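Local coordinates for protein uncharacterized sugar kinase PH1459 (Pyrococcus horikoshii, PDB 3IH0) that binds ATP and probably transfers a phosphate from it to a sugar, possibly fructose, at residues 233-238 and 271-276; 240-245 and 278-283; 191-196 and 214-219; 131-136 and 160-165. All coordinates share one frame; numbering follows the deposited sequence.

All four contacts contribute to the groove that holds the ATP analogue ANP, contact 4 through Asn-162. Contacts 1 and 2 bring two parts of one loop against helix 265-279 and the turn after it; their centres lie about 11 Å apart, and they border the adenine and ribose. Contact 3, at the carboxyl ends of two sheet strands, meets the nucleotide from adenine to beta phosphate and is tied to contact 1 by the hydrogen bond from Ser-234 OG to Pro-218 O (2.6 Å). Contact 4 sits deeper, about 25 Å from contact 1 between centres; it joins contact 3 through Leu-163 N and Glu-195 OE2 (3.0 Å).

Contact 1 of 4, residues 233-238 and 271-276; sequences PSYNVN and FANLVA. With ANP (phosphoaminophosphonic acid-adenylate ester), chain C.
The adenine side of the ATP pocket in this ribokinase-like fold is walled by a loop, residues 233-238, that leaves strand 228-233, outermost in the chain's large sheet, and runs past helix 265-279. The loop meets the helix chiefly at Asn-273, whose amide lies against one face of the ring of Tyr-235. Ring and amide planes are 26° apart, so the two stack, and ND2 of Asn-273 sits 3.3 Å from the ring plane, over its centre. The same amide reaches the loop backbone with both its ends, though weakly. ND2 of Asn-273 donates to the carbonyl O of Pro-233 at 3.1 Å with a strongly bent angle of 126°, while OD1 of Asn-273 takes the backbone N-H of Tyr-235 at 3.3 Å. Two weak bonds and a stack are together consistent with the way the amide is turned. CG of Asn-273 stands anti to its own N (chi1 -172°), which carries the amide out from the helix to the loop. Farther along the ring, CE1 of Tyr-235 rests 4.0 Å from CB of Leu-274, and Glu-299 and Lys-270 touch the tyrosine from outside the two segments. On the nucleotide side, Ser-234 gives its hydroxyl to the carbonyl of Pro-218, tying the loop to the far wall of the pocket. Ala-276, one helical turn on from Asn-273, touches the ribose, its CB 3.4 Å from O4' of ANP. On the same side of the nucleotide as Ala-276, Val-237 CG2 presses on the adenine, 3.3 Å from N1 of ANP.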
# COMPACT_ATOMS: atom_id res chain seq x y z
N PRO A 233 22.95 4.82 32.28
CA PRO A 233 23.80 4.66 31.09
C PRO A 233 23.56 3.27 30.51
O PRO A 233 23.44 2.30 31.26
CB PRO A 233 25.21 4.83 31.65
CG PRO A 233 25.08 4.26 33.02
CD PRO A 233 23.77 4.85 33.50
N SER A 234 23.47 3.17 29.19
CA SER A 234 23.19 1.90 28.54
C SER A 234 24.27 0.85 28.74
O SER A 234 25.47 1.16 28.75
CB SER A 234 22.98 2.10 27.04
OG SER A 234 24.19 2.53 26.44
N TYR A 235 23.83 -0.40 28.88
CA TYR A 235 24.74 -1.53 29.03
C TYR A 235 25.48 -1.64 27.71
O TYR A 235 24.95 -1.27 26.67
CB TYR A 235 23.95 -2.83 29.29
CG TYR A 235 23.39 -2.96 30.69
CD1 TYR A 235 22.25 -3.72 30.94
CD2 TYR A 235 24.01 -2.33 31.78
CE1 TYR A 235 21.73 -3.85 32.23
CE2 TYR A 235 23.50 -2.44 33.07
CZ TYR A 235 22.36 -3.20 33.29
OH TYR A 235 21.85 -3.30 34.56
N ASN A 236 26.71 -2.13 27.75
CA ASN A 236 27.49 -2.24 26.53
C ASN A 236 27.15 -3.47 25.70
O ASN A 236 27.17 -4.60 26.19
CB ASN A 236 28.99 -2.22 26.86
CG ASN A 236 29.40 -3.36 27.78
OD1 ASN A 236 28.82 -3.56 28.85
ND2 ASN A 236 30.42 -4.12 27.37
N VAL A 237 26.83 -3.24 24.43
CA VAL A 237 26.50 -4.33 23.53
C VAL A 237 26.84 -3.94 22.09
O VAL A 237 26.93 -2.76 21.76
CB VAL A 237 25.00 -4.68 23.58
CG1 VAL A 237 24.60 -5.08 24.97
CG2 VAL A 237 24.18 -3.49 23.11
N ASN A 238 27.05 -4.95 21.25
CA ASN A 238 27.32 -4.72 19.84
C ASN A 238 26.00 -5.07 19.17
O ASN A 238 25.66 -6.24 18.99
CB ASN A 238 28.45 -5.63 19.34
CG ASN A 238 29.81 -5.24 19.91
OD1 ASN A 238 30.18 -4.07 19.91
ND2 ASN A 238 30.55 -6.23 20.41
N PHE A 271 16.09 -2.87 34.81
CA PHE A 271 15.26 -3.78 34.06
C PHE A 271 15.12 -3.29 32.62
O PHE A 271 15.50 -3.98 31.69
CB PHE A 271 13.89 -3.90 34.72
CG PHE A 271 12.97 -4.88 34.05
CD1 PHE A 271 13.33 -6.21 33.92
CD2 PHE A 271 11.72 -4.47 33.58
CE1 PHE A 271 12.46 -7.13 33.32
CE2 PHE A 271 10.85 -5.38 32.98
CZ PHE A 271 11.21 -6.71 32.85
N ALA A 272 14.58 -2.08 32.45
CA ALA A 272 14.39 -1.51 31.12
C ALA A 272 15.69 -1.45 30.33
O ALA A 272 15.71 -1.68 29.12
CB ALA A 272 13.79 -0.12 31.22
N ASN A 273 16.78 -1.14 31.03
CA ASN A 273 18.09 -1.06 30.41
C ASN A 273 18.48 -2.42 29.83
O ASN A 273 18.94 -2.52 28.69
CB ASN A 273 19.12 -0.58 31.44
CG ASN A 273 20.46 -0.28 30.82
OD1 ASN A 273 20.58 -0.19 29.61
ND2 ASN A 273 21.48 -0.10 31.66
N LEU A 274 18.29 -3.47 30.63
CA LEU A 274 18.60 -4.83 30.23
C LEU A 274 17.76 -5.27 29.03
O LEU A 274 18.30 -5.78 28.04
CB LEU A 274 18.34 -5.81 31.37
CG LEU A 274 18.47 -7.29 30.99
CD1 LEU A 274 19.91 -7.60 30.66
CD2 LEU A 274 17.98 -8.16 32.13
N VAL A 275 16.45 -5.09 29.12
CA VAL A 275 15.54 -5.50 28.05
C VAL A 275 15.86 -4.79 26.74
O VAL A 275 15.89 -5.42 25.68
CB VAL A 275 14.07 -5.26 28.42
CG1 VAL A 275 13.17 -5.64 27.26
CG2 VAL A 275 13.71 -6.09 29.66
N ALA A 276 16.09 -3.48 26.81
CA ALA A 276 16.41 -2.70 25.62
C ALA A 276 17.73 -3.17 25.01
O ALA A 276 17.82 -3.40 23.80
CB ALA A 276 16.51 -1.22 25.99
PG ANP C . 12.62 6.59 17.92
O1G ANP C . 11.32 5.89 18.27
O2G ANP C . 12.47 8.04 17.53
O3G ANP C . 13.39 5.83 16.87
PB ANP C . 13.18 5.90 20.89
O1B ANP C . 13.60 6.79 22.03
O2B ANP C . 11.78 5.45 20.79
N3B ANP C . 13.63 6.59 19.34
PA ANP C . 15.76 4.44 20.73
O1A ANP C . 16.09 3.33 19.76
O2A ANP C . 16.35 5.79 20.50
O3A ANP C . 14.13 4.58 20.91
O5' ANP C . 16.10 4.00 22.24
C5' ANP C . 15.66 2.78 22.85
C4' ANP C . 16.55 2.44 24.05
O4' ANP C . 17.22 1.24 23.68
C3' ANP C . 17.71 3.41 24.37
O3' ANP C . 17.38 4.46 25.25
C2' ANP C . 18.76 2.51 24.89
O2' ANP C . 18.67 2.34 26.31
C1' ANP C . 18.56 1.22 24.15
N9 ANP C . 19.55 1.21 23.01
C8 ANP C . 19.42 1.68 21.73
N7 ANP C . 20.55 1.48 21.00
C5 ANP C . 21.43 0.86 21.80
C6 ANP C . 22.84 0.33 21.70
N6 ANP C . 23.53 0.44 20.55
N1 ANP C . 23.40 -0.26 22.83
C2 ANP C . 22.72 -0.40 24.03
N3 ANP C . 21.44 0.06 24.19
C4 ANP C . 20.77 0.68 23.13

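Contact 2 of 4, residues 240-245 and 278-283; sequences LDTTGA and LSTQKR. With ANP (phosphoaminophosphonic acid-adenylate ester), chain C.
Leu-240 leans its side chain on Arg-283, and its atoms can be followed outward one by one. CB lies 3.4 Å from the carbonyl O of Thr-280. CG, held anti to the leucine's own N (chi1 170°), comes beside CG of Arg-283. At the end the branches part: CD2 packs 3.5 Å from CG of Arg-283 and also nears the carbonyl of Gln-281, while CD1 lies over one face of the guanidinium, 3.3 Å above its plane and toward the rim. The edge of that guanidinium meets a water that bridges NH1 of Arg-283 and OD2 of Asp-241, two atoms 6.0 Å apart and so not in direct contact. OD2 of Asp-241 has a further donor in the backbone of Gly-284.

The backbones are pinned at the carbonyl O of Thr-280, which accepts from N of Leu-240 at 2.7 Å and from N of Asp-241 at 3.2 Å, the two donors arriving from opposite faces of the carbonyl plane. OD1 of Asp-241 closes an Asx turn onto N of Thr-243 and takes that residue's hydroxyl as well, so two bonds grip one oxygen. Nearer the nucleotide, the CG2 methyls of Thr-242 and Thr-280 meet at 3.7 Å close to the purine, and CB of Ala-245 touches the ribose. The turn leads through Gly-244, the N-cap, into helix 245-259. The DTTGA sequence of this loop, entering a helix beside the nucleotide, opens the DTxGAGD signature of the PfkB family, which in relatives supplies the anion hole and the catalytic base.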
# COMPACT_ATOMS: atom_id res chain seq x y z
N LEU A 240 22.85 -5.74 16.69
CA LEU A 240 22.62 -6.42 15.43
C LEU A 240 21.57 -5.61 14.67
O LEU A 240 21.62 -5.50 13.45
CB LEU A 240 22.09 -7.83 15.66
CG LEU A 240 21.60 -8.54 14.39
CD1 LEU A 240 22.75 -8.64 13.41
CD2 LEU A 240 21.05 -9.92 14.74
N ASP A 241 20.62 -5.05 15.41
CA ASP A 241 19.53 -4.26 14.85
C ASP A 241 18.88 -3.53 16.02
O ASP A 241 18.46 -4.15 16.99
CB ASP A 241 18.52 -5.19 14.18
CG ASP A 241 17.40 -4.45 13.49
OD1 ASP A 241 17.29 -3.22 13.70
OD2 ASP A 241 16.62 -5.09 12.75
N THR A 242 18.80 -2.21 15.93
CA THR A 242 18.20 -1.44 17.02
C THR A 242 16.81 -0.91 16.69
O THR A 242 16.25 -0.11 17.43
CB THR A 242 19.09 -0.25 17.42
OG1 THR A 242 19.29 0.60 16.30
CG2 THR A 242 20.44 -0.74 17.94
N THR A 243 16.24 -1.36 15.58
CA THR A 243 14.92 -0.91 15.17
C THR A 243 13.84 -1.04 16.24
O THR A 243 13.07 -0.10 16.46
CB THR A 243 14.45 -1.65 13.92
OG1 THR A 243 15.41 -1.45 12.87
CG2 THR A 243 13.10 -1.13 13.47
N GLY A 244 13.77 -2.19 16.90
CA GLY A 244 12.75 -2.38 17.92
C GLY A 244 13.12 -2.00 19.35
O GLY A 244 12.35 -2.26 20.26
N ALA A 245 14.28 -1.39 19.55
CA ALA A 245 14.74 -1.01 20.89
C ALA A 245 13.76 -0.12 21.68
O ALA A 245 13.48 -0.37 22.85
CB ALA A 245 16.10 -0.33 20.80
N LEU A 278 19.32 -6.02 25.31
CA LEU A 278 19.22 -7.35 24.74
C LEU A 278 18.40 -7.35 23.45
O LEU A 278 18.62 -8.18 22.57
CB LEU A 278 18.59 -8.31 25.76
CG LEU A 278 19.49 -8.66 26.95
CD1 LEU A 278 18.72 -9.49 27.95
CD2 LEU A 278 20.72 -9.42 26.45
N SER A 279 17.48 -6.40 23.32
CA SER A 279 16.65 -6.34 22.14
C SER A 279 17.50 -6.08 20.90
O SER A 279 17.16 -6.51 19.80
CB SER A 279 15.57 -5.25 22.28
OG SER A 279 16.11 -3.95 22.16
N THR A 280 18.61 -5.38 21.09
CA THR A 280 19.49 -5.06 19.97
C THR A 280 20.13 -6.31 19.38
O THR A 280 20.75 -6.25 18.32
CB THR A 280 20.59 -4.07 20.40
OG1 THR A 280 21.43 -4.69 21.38
CG2 THR A 280 19.99 -2.81 20.98
N GLN A 281 19.97 -7.44 20.05
CA GLN A 281 20.53 -8.70 19.56
C GLN A 281 19.56 -9.47 18.64
O GLN A 281 19.89 -10.54 18.14
CB GLN A 281 20.94 -9.61 20.73
CG GLN A 281 21.99 -9.01 21.68
CD GLN A 281 23.23 -8.51 20.95
OE1 GLN A 281 23.27 -7.37 20.47
NE2 GLN A 281 24.24 -9.37 20.85
N LYS A 282 18.35 -8.95 18.45
CA LYS A 282 17.37 -9.60 17.58
C LYS A 282 17.01 -8.65 16.46
O LYS A 282 16.96 -7.43 16.65
CB LYS A 282 16.08 -9.95 18.35
CG LYS A 282 16.16 -11.18 19.25
CD LYS A 282 14.77 -11.53 19.81
CE LYS A 282 14.81 -12.66 20.83
NZ LYS A 282 13.49 -12.89 21.48
N ARG A 283 16.71 -9.20 15.29
CA ARG A 283 16.36 -8.37 14.15
C ARG A 283 14.87 -8.05 14.09
O ARG A 283 14.03 -8.81 14.58
CB ARG A 283 16.76 -9.08 12.85
CG ARG A 283 18.21 -9.54 12.77
CD ARG A 283 18.39 -10.47 11.56
NE ARG A 283 19.75 -10.98 11.39
CZ ARG A 283 20.77 -10.27 10.89
NH1 ARG A 283 20.59 -9.01 10.52
NH2 ARG A 283 21.96 -10.84 10.75
PG ANP C . 12.62 6.59 17.92
O1G ANP C . 11.32 5.89 18.27
O2G ANP C . 12.47 8.04 17.53
O3G ANP C . 13.39 5.83 16.87
PB ANP C . 13.18 5.90 20.89
O1B ANP C . 13.60 6.79 22.03
O2B ANP C . 11.78 5.45 20.79
N3B ANP C . 13.63 6.59 19.34
PA ANP C . 15.76 4.44 20.73
O1A ANP C . 16.09 3.33 19.76
O2A ANP C . 16.35 5.79 20.50
O3A ANP C . 14.13 4.58 20.91
O5' ANP C . 16.10 4.00 22.24
C5' ANP C . 15.66 2.78 22.85
C4' ANP C . 16.55 2.44 24.05
O4' ANP C . 17.22 1.24 23.68
C3' ANP C . 17.71 3.41 24.37
O3' ANP C . 17.38 4.46 25.25
C2' ANP C . 18.76 2.51 24.89
O2' ANP C . 18.67 2.34 26.31
C1' ANP C . 18.56 1.22 24.15
N9 ANP C . 19.55 1.21 23.01
C8 ANP C . 19.42 1.68 21.73
N7 ANP C . 20.55 1.48 21.00
C5 ANP C . 21.43 0.86 21.80
C6 ANP C . 22.84 0.33 21.70
N6 ANP C . 23.53 0.44 20.55
N1 ANP C . 23.40 -0.26 22.83
C2 ANP C . 22.72 -0.40 24.03
N3 ANP C . 21.44 0.06 24.19
C4 ANP C . 20.77 0.68 23.13
O HOH W 1 16.06 -3.45 19.11
O HOH W 2 18.36 -6.65 10.72

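Contact 3 of 4, residues 191-196 and 214-219; sequences ASEEEV and ITLGPK. With ANP (phosphoaminophosphonic acid-adenylate ester), chain C.
Strands 188-192 and 211-215 run parallel here, with Ala-191 paired to Ile-214 and Ser-192 to Thr-215. N of Thr-215 donates to O of Ala-191 at 2.8 Å, and N of Glu-193 donates to O of Thr-215 at 2.9 Å, approaching nearly along the C=O axis. That second bond spans the point where the first chain stops being strand and begins helix 193-199. Ser-192 is its N-cap: OG accepts from N of Glu-195 while OE1 of Glu-195 accepts from N of Ser-192, a capping box in which the carboxylate is met from above its plane. OE2 of Glu-195 is held in turn by N of Leu-163.

Under the helix start, CG2 of Val-196 presses on CD1 of Ile-214 at 3.4 Å, tighter than usual for two carbons, with the side chains crossing at about a right angle. Toward the rim, Glu-193 extends beyond CG and carries its carboxylate across Leu-216, OE2 lying 3.4 Å from CD2 of the leucine. The same OE2 of Glu-193 forms a long, weak salt bridge with NZ of Lys-219. On the opposite face of the sheet from Ile-214, Thr-215 directs OG1 at the beta phosphate; its hydrogen bond to O1B of ANP is modelled so short that its exact length is doubtful. Past it, Gly-217 adopts positive phi (67°), and its carbonyl O comes to C3' of ANP. This beta-alpha-beta unit, with the nucleotide bound at the carboxyl ends of its parallel strands, belongs to the Rossmann-like core of the ribokinase fold.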
# COMPACT_ATOMS: atom_id res chain seq x y z
N ALA A 191 9.69 9.79 25.71
CA ALA A 191 10.10 10.61 24.59
C ALA A 191 11.61 10.65 24.47
O ALA A 191 12.31 10.38 25.45
CB ALA A 191 9.55 12.02 24.76
N SER A 192 12.10 10.99 23.29
CA SER A 192 13.54 11.09 23.08
C SER A 192 13.93 12.53 23.39
O SER A 192 13.07 13.42 23.38
CB SER A 192 13.90 10.78 21.63
OG SER A 192 13.38 11.77 20.77
N GLU A 193 15.21 12.77 23.66
CA GLU A 193 15.64 14.12 23.97
C GLU A 193 15.36 15.08 22.82
O GLU A 193 15.09 16.25 23.05
CB GLU A 193 17.12 14.15 24.35
CG GLU A 193 18.08 13.63 23.30
CD GLU A 193 19.52 13.60 23.81
OE1 GLU A 193 20.00 14.65 24.30
OE2 GLU A 193 20.17 12.53 23.72
N GLU A 194 15.42 14.58 21.59
CA GLU A 194 15.15 15.41 20.42
C GLU A 194 13.70 15.90 20.51
O GLU A 194 13.42 17.08 20.29
CB GLU A 194 15.33 14.62 19.12
CG GLU A 194 16.76 14.18 18.80
CD GLU A 194 17.31 13.17 19.80
OE1 GLU A 194 16.58 12.20 20.11
OE2 GLU A 194 18.46 13.35 20.26
N GLU A 195 12.79 14.99 20.85
CA GLU A 195 11.37 15.32 20.95
C GLU A 195 11.10 16.31 22.08
O GLU A 195 10.31 17.24 21.92
CB GLU A 195 10.56 14.05 21.15
CG GLU A 195 10.69 13.09 19.98
CD GLU A 195 10.06 11.73 20.23
OE1 GLU A 195 9.86 11.37 21.41
OE2 GLU A 195 9.78 11.03 19.24
N VAL A 196 11.76 16.11 23.22
CA VAL A 196 11.58 17.00 24.36
C VAL A 196 11.96 18.42 23.96
O VAL A 196 11.23 19.37 24.25
CB VAL A 196 12.45 16.57 25.56
CG1 VAL A 196 12.39 17.63 26.64
CG2 VAL A 196 11.95 15.24 26.11
N ILE A 214 12.96 9.77 29.35
CA ILE A 214 13.57 10.48 28.24
C ILE A 214 14.71 9.63 27.70
O ILE A 214 15.65 9.32 28.43
CB ILE A 214 14.13 11.84 28.69
CG1 ILE A 214 13.03 12.66 29.37
CG2 ILE A 214 14.70 12.59 27.51
CD1 ILE A 214 11.79 12.87 28.51
N THR A 215 14.64 9.24 26.43
CA THR A 215 15.70 8.42 25.86
C THR A 215 16.78 9.27 25.23
O THR A 215 16.51 10.36 24.73
CB THR A 215 15.17 7.46 24.80
OG1 THR A 215 14.36 8.18 23.86
CG2 THR A 215 14.39 6.35 25.45
N LEU A 216 18.00 8.74 25.25
CA LEU A 216 19.16 9.42 24.71
C LEU A 216 19.87 8.57 23.65
O LEU A 216 21.09 8.65 23.49
CB LEU A 216 20.13 9.75 25.85
CG LEU A 216 19.43 10.35 27.07
CD1 LEU A 216 20.41 10.45 28.23
CD2 LEU A 216 18.87 11.72 26.72
N GLY A 217 19.10 7.77 22.93
CA GLY A 217 19.67 6.93 21.90
C GLY A 217 20.57 5.86 22.49
O GLY A 217 20.32 5.36 23.59
N PRO A 218 21.64 5.48 21.78
CA PRO A 218 22.58 4.46 22.24
C PRO A 218 23.21 4.76 23.60
O PRO A 218 23.55 3.85 24.34
CB PRO A 218 23.62 4.42 21.12
CG PRO A 218 22.80 4.80 19.91
CD PRO A 218 21.99 5.95 20.43
N LYS A 219 23.35 6.05 23.91
CA LYS A 219 23.95 6.48 25.18
C LYS A 219 23.21 5.95 26.40
O LYS A 219 23.81 5.63 27.41
CB LYS A 219 23.99 8.01 25.26
CG LYS A 219 24.79 8.70 24.18
CD LYS A 219 24.81 10.21 24.41
CE LYS A 219 23.40 10.81 24.39
NZ LYS A 219 23.39 12.26 24.75
PG ANP C . 12.62 6.59 17.92
O1G ANP C . 11.32 5.89 18.27
O2G ANP C . 12.47 8.04 17.53
O3G ANP C . 13.39 5.83 16.87
PB ANP C . 13.18 5.90 20.89
O1B ANP C . 13.60 6.79 22.03
O2B ANP C . 11.78 5.45 20.79
N3B ANP C . 13.63 6.59 19.34
PA ANP C . 15.76 4.44 20.73
O1A ANP C . 16.09 3.33 19.76
O2A ANP C . 16.35 5.79 20.50
O3A ANP C . 14.13 4.58 20.91
O5' ANP C . 16.10 4.00 22.24
C5' ANP C . 15.66 2.78 22.85
C4' ANP C . 16.55 2.44 24.05
O4' ANP C . 17.22 1.24 23.68
C3' ANP C . 17.71 3.41 24.37
O3' ANP C . 17.38 4.46 25.25
C2' ANP C . 18.76 2.51 24.89
O2' ANP C . 18.67 2.34 26.31
C1' ANP C . 18.56 1.22 24.15
N9 ANP C . 19.55 1.21 23.01
C8 ANP C . 19.42 1.68 21.73
N7 ANP C . 20.55 1.48 21.00
C5 ANP C . 21.43 0.86 21.80
C6 ANP C . 22.84 0.33 21.70
N6 ANP C . 23.53 0.44 20.55
N1 ANP C . 23.40 -0.26 22.83
C2 ANP C . 22.72 -0.40 24.03
N3 ANP C . 21.44 0.06 24.19
C4 ANP C . 20.77 0.68 23.13

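Contact 4 of 4, residues 131-136 and 160-165; sequences GSVILA and DVNLRL
Gly-131 and Asp-160 pair at the carboxyl ends of neighbouring parallel strands, 127-131 and 156-160, in the central sheet of the ribokinase-like fold, and the loops that follow stay together. The close-fitting part is built on Ser-132. Its hydroxyl donates to the carbonyl O of Val-161 at 2.7 Å, the donor tilted 24° from the carbonyl plane. OG stands between the serine's own N and carbonyl carbon (chi1 83°), a rotation that aims it across at the other loop. The backbones also come together at Gly-131, whose CA lies 3.4 Å from O of Asp-160, where there is no side chain to hold them apart.

Asp-160 turns its own chain: OD1 accepts from N of Asn-162, an Asx turn, with the donor on the anti side and out of the carboxylate plane. OD2 of Asp-160 makes a salt bridge to the ATP-binding Lys-190, so this aspartate is placed to orient that lysine from the second shell.

Beyond the serine the loops separate, and water mediates between them. One water gives a hydrogen to OG of Ser-132 and accepts from N of Arg-164 at 2.9 Å. A second accepts from ND2 of Asn-162 and, weakly, from N of Val-133. Asn-162 and Arg-164 both touch ANP. The direct side-chain contact on this looser side falls to one methyl: CG2 of Val-133 sits 3.4 Å from ND2 of Asn-162 and 4.1 Å from CG of Arg-164.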
# COMPACT_ATOMS: atom_id res chain seq x y z
N GLY A 131 0.23 6.06 21.37
CA GLY A 131 1.28 6.92 20.85
C GLY A 131 0.69 7.97 19.93
O GLY A 131 -0.51 7.93 19.68
N SER A 132 1.51 8.88 19.41
CA SER A 132 1.00 9.94 18.57
C SER A 132 0.66 9.62 17.12
O SER A 132 -0.18 10.29 16.53
CB SER A 132 1.95 11.14 18.58
OG SER A 132 3.00 10.94 17.66
N VAL A 133 1.30 8.61 16.52
CA VAL A 133 1.01 8.29 15.12
C VAL A 133 -0.49 8.12 14.82
O VAL A 133 -1.02 8.67 13.86
CB VAL A 133 1.76 7.02 14.66
CG1 VAL A 133 1.26 6.57 13.30
CG2 VAL A 133 3.26 7.29 14.59
N ILE A 134 -1.17 7.33 15.66
CA ILE A 134 -2.59 7.09 15.46
C ILE A 134 -3.42 8.37 15.54
O ILE A 134 -4.54 8.43 15.05
CB ILE A 134 -3.13 6.07 16.50
CG1 ILE A 134 -4.51 5.58 16.07
CG2 ILE A 134 -3.19 6.69 17.87
CD1 ILE A 134 -4.48 4.77 14.80
N LEU A 135 -2.86 9.41 16.16
CA LEU A 135 -3.59 10.67 16.28
C LEU A 135 -3.47 11.52 15.01
O LEU A 135 -4.06 12.59 14.92
CB LEU A 135 -3.03 11.48 17.45
CG LEU A 135 -3.02 10.83 18.83
CD1 LEU A 135 -2.40 11.81 19.84
CD2 LEU A 135 -4.44 10.44 19.23
N ALA A 136 -2.71 11.03 14.04
CA ALA A 136 -2.49 11.76 12.79
C ALA A 136 -3.73 12.04 11.96
O ALA A 136 -3.78 13.06 11.28
CB ALA A 136 -1.48 11.02 11.92
N ASP A 160 3.75 7.37 24.31
CA ASP A 160 5.05 7.49 23.66
C ASP A 160 4.91 8.55 22.57
O ASP A 160 4.31 8.30 21.53
CB ASP A 160 5.45 6.15 23.03
CG ASP A 160 6.90 6.14 22.54
OD1 ASP A 160 7.40 7.22 22.17
OD2 ASP A 160 7.52 5.06 22.52
N VAL A 161 5.47 9.72 22.83
CA VAL A 161 5.39 10.83 21.89
C VAL A 161 5.59 10.41 20.43
O VAL A 161 4.91 10.92 19.55
CB VAL A 161 6.40 11.92 22.25
CG1 VAL A 161 6.30 13.06 21.26
CG2 VAL A 161 6.12 12.43 23.65
N ASN A 162 6.54 9.50 20.19
CA ASN A 162 6.83 8.99 18.84
C ASN A 162 6.47 10.00 17.74
O ASN A 162 5.62 9.74 16.89
CB ASN A 162 6.05 7.68 18.65
CG ASN A 162 6.50 6.90 17.43
OD1 ASN A 162 7.68 6.90 17.08
ND2 ASN A 162 5.57 6.21 16.79
N LEU A 163 7.15 11.14 17.76
CA LEU A 163 6.89 12.23 16.83
C LEU A 163 7.32 12.01 15.38
O LEU A 163 8.49 11.77 15.10
CB LEU A 163 7.54 13.51 17.37
CG LEU A 163 7.15 14.85 16.74
CD1 LEU A 163 5.62 14.97 16.71
CD2 LEU A 163 7.76 15.99 17.54
N ARG A 164 6.36 12.12 14.47
CA ARG A 164 6.61 11.95 13.05
C ARG A 164 6.04 13.17 12.32
O ARG A 164 4.86 13.19 11.97
CB ARG A 164 5.93 10.68 12.54
CG ARG A 164 6.44 9.41 13.20
CD ARG A 164 7.77 8.98 12.62
NE ARG A 164 8.26 7.74 13.24
CZ ARG A 164 8.66 7.63 14.50
NH1 ARG A 164 8.63 8.68 15.31
NH2 ARG A 164 9.08 6.46 14.97
N LEU A 165 6.87 14.18 12.08
CA LEU A 165 6.43 15.41 11.42
C LEU A 165 5.78 15.24 10.06
O LEU A 165 4.85 15.98 9.74
CB LEU A 165 7.59 16.40 11.30
CG LEU A 165 8.15 16.98 12.59
CD1 LEU A 165 9.01 18.21 12.26
CD2 LEU A 165 7.02 17.37 13.53
O HOH W 3 3.62 11.49 15.02
O HOH W 4 2.78 5.99 17.88